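Local coordinates for ethanolamine utilization protein EutN/carboxysome structural protein Ccml (Halothece sp., PDB 6OWG), which probably forms the pentameric vertex units that cap the protein shell of the carboxysome, as other members of the EutN/CcmL family do, at residues 56-59 with 60-64. Sequence-based numbering, arbitrary orientation.
Sequences LVNR and GSAAR
N58 and A62 meet where strand 54-59 gives way to a short 3-10 turn, 61-63. G60, with a positive phi of 84°, leads from the strand into the turn. The CB of S61 points away from the strand, and the residue packs on S61 of a neighbouring subunit. A62 CB points toward the strand and lies 3.4 Å from N58 ND2. The same amide nitrogen is 3.1 Å from A62 O. N58 reaches this spot because its CG sits between the backbone N and carbonyl carbon (chi1 59°). A63 N closes the turn with a hydrogen bond of 3.3 Å to G60 O. A63 CB lies 4.1 Å from N58 OD1, and the residue also touches M77 of strand 76-81. N58 ND2 makes a further contact, a weak hydrogen bond to P73 O of a neighbouring subunit. An alanine at N58 would probably leave that carbonyl without this donor and open a gap beside the methyls of A62 and A63. One buried amide thus lies against both the 3-10 turn and a neighbouring subunit at the edge of this OB-type sheet, with a weak hydrogen bond to the latter.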
ATOM      1  N   LEU D  56     -63.767   1.311 -87.577  1.00  4.54           N
ATOM      2  CA  LEU D  56     -62.594   0.479 -87.798  1.00  4.54           C
ATOM      3  C   LEU D  56     -62.565  -0.594 -86.722  1.00  4.54           C
ATOM      4  O   LEU D  56     -62.589  -0.283 -85.528  1.00  4.54           O
ATOM      5  CB  LEU D  56     -61.303   1.293 -87.766  1.00  4.54           C
ATOM      6  CG  LEU D  56     -60.973   2.163 -88.972  1.00  4.54           C
ATOM      7  CD1 LEU D  56     -59.659   2.855 -88.729  1.00  4.54           C
ATOM      8  CD2 LEU D  56     -60.917   1.337 -90.240  1.00  4.54           C
ATOM      9  N   VAL D  57     -62.515  -1.848 -87.145  1.00  4.36           N
ATOM     10  CA  VAL D  57     -62.482  -2.987 -86.243  1.00  4.36           C
ATOM     11  C   VAL D  57     -61.195  -3.767 -86.488  1.00  4.36           C
ATOM     12  O   VAL D  57     -60.800  -3.991 -87.636  1.00  4.36           O
ATOM     13  CB  VAL D  57     -63.756  -3.855 -86.402  1.00  4.36           C
ATOM     14  CG1 VAL D  57     -63.993  -4.257 -87.845  1.00  4.36           C
ATOM     15  CG2 VAL D  57     -63.706  -5.083 -85.515  1.00  4.36           C
ATOM     16  N   ASN D  58     -60.503  -4.117 -85.410  1.00  4.98           N
ATOM     17  CA  ASN D  58     -59.306  -4.924 -85.532  1.00  4.98           C
ATOM     18  C   ASN D  58     -59.649  -6.392 -85.284  1.00  4.98           C
ATOM     19  O   ASN D  58     -60.788  -6.746 -84.973  1.00  4.98           O
ATOM     20  CB  ASN D  58     -58.195  -4.402 -84.609  1.00  4.98           C
ATOM     21  CG  ASN D  58     -58.578  -4.383 -83.133  1.00  4.98           C
ATOM     22  OD1 ASN D  58     -59.646  -4.825 -82.730  1.00  4.98           O
ATOM     23  ND2 ASN D  58     -57.681  -3.861 -82.318  1.00  4.98           N
ATOM     24  N   ARG D  59     -58.650  -7.255 -85.412  1.00  5.59           N
ATOM     25  CA  ARG D  59     -58.850  -8.684 -85.264  1.00  5.59           C
ATOM     26  C   ARG D  59     -57.723  -9.242 -84.415  1.00  5.59           C
ATOM     27  O   ARG D  59     -56.614  -8.706 -84.396  1.00  5.59           O
ATOM     28  CB  ARG D  59     -58.902  -9.379 -86.630  1.00  5.59           C
ATOM     29  CG  ARG D  59     -59.707 -10.655 -86.649  1.00  5.59           C
ATOM     30  CD  ARG D  59     -59.869 -11.188 -88.060  1.00  5.59           C
ATOM     31  NE  ARG D  59     -58.615 -11.709 -88.593  1.00  5.59           N
ATOM     32  CZ  ARG D  59     -58.512 -12.380 -89.736  1.00  5.59           C
ATOM     33  NH1 ARG D  59     -59.591 -12.621 -90.464  1.00  5.59           N
ATOM     34  NH2 ARG D  59     -57.329 -12.815 -90.146  1.00  5.59           N
ATOM     35  N   GLY D  60     -58.024 -10.314 -83.694  1.00  4.64           N
ATOM     36  CA  GLY D  60     -56.994 -11.056 -83.002  1.00  4.64           C
ATOM     37  C   GLY D  60     -56.607 -10.503 -81.650  1.00  4.64           C
ATOM     38  O   GLY D  60     -57.448  -9.989 -80.912  1.00  4.64           O
ATOM     39  N   SER D  61     -55.321 -10.600 -81.319  1.00  5.20           N
ATOM     40  CA  SER D  61     -54.816 -10.187 -80.018  1.00  5.20           C
ATOM     41  C   SER D  61     -54.726  -8.677 -79.865  1.00  5.20           C
ATOM     42  O   SER D  61     -54.435  -8.201 -78.764  1.00  5.20           O
ATOM     43  CB  SER D  61     -53.444 -10.816 -79.773  1.00  5.20           C
ATOM     44  OG  SER D  61     -52.483 -10.335 -80.693  1.00  5.20           O
ATOM     45  N   ALA D  62     -54.965  -7.918 -80.935  1.00  5.74           N
ATOM     46  CA  ALA D  62     -55.026  -6.468 -80.852  1.00  5.74           C
ATOM     47  C   ALA D  62     -56.282  -5.986 -80.146  1.00  5.74           C
ATOM     48  O   ALA D  62     -56.322  -4.842 -79.687  1.00  5.74           O
ATOM     49  CB  ALA D  62     -54.950  -5.867 -82.254  1.00  5.74           C
ATOM     50  N   ALA D  63     -57.304  -6.838 -80.034  1.00  5.82           N
ATOM     51  CA  ALA D  63     -58.510  -6.491 -79.297  1.00  5.82           C
ATOM     52  C   ALA D  63     -58.291  -6.474 -77.791  1.00  5.82           C
ATOM     53  O   ALA D  63     -59.150  -5.975 -77.060  1.00  5.82           O
ATOM     54  CB  ALA D  63     -59.628  -7.468 -79.643  1.00  5.82           C
ATOM     55  N   ARG D  64     -57.166  -7.004 -77.312  1.00  6.46           N
ATOM     56  CA  ARG D  64     -56.861  -7.080 -75.893  1.00  6.46           C
ATOM     57  C   ARG D  64     -55.787  -6.088 -75.466  1.00  6.46           C
ATOM     58  O   ARG D  64     -55.052  -6.357 -74.512  1.00  6.46           O
ATOM     59  CB  ARG D  64     -56.427  -8.499 -75.534  1.00  6.46           C
ATOM     60  CG  ARG D  64     -57.487  -9.545 -75.759  1.00  6.46           C
ATOM     61  CD  ARG D  64     -57.036 -10.875 -75.217  1.00  6.46           C
ATOM     62  NE  ARG D  64     -56.451 -11.707 -76.257  1.00  6.46           N
ATOM     63  CZ  ARG D  64     -55.155 -11.969 -76.354  1.00  6.46           C
ATOM     64  NH1 ARG D  64     -54.306 -11.464 -75.474  1.00  6.46           N
ATOM     65  NH2 ARG D  64     -54.711 -12.736 -77.328  1.00  6.46           N
TER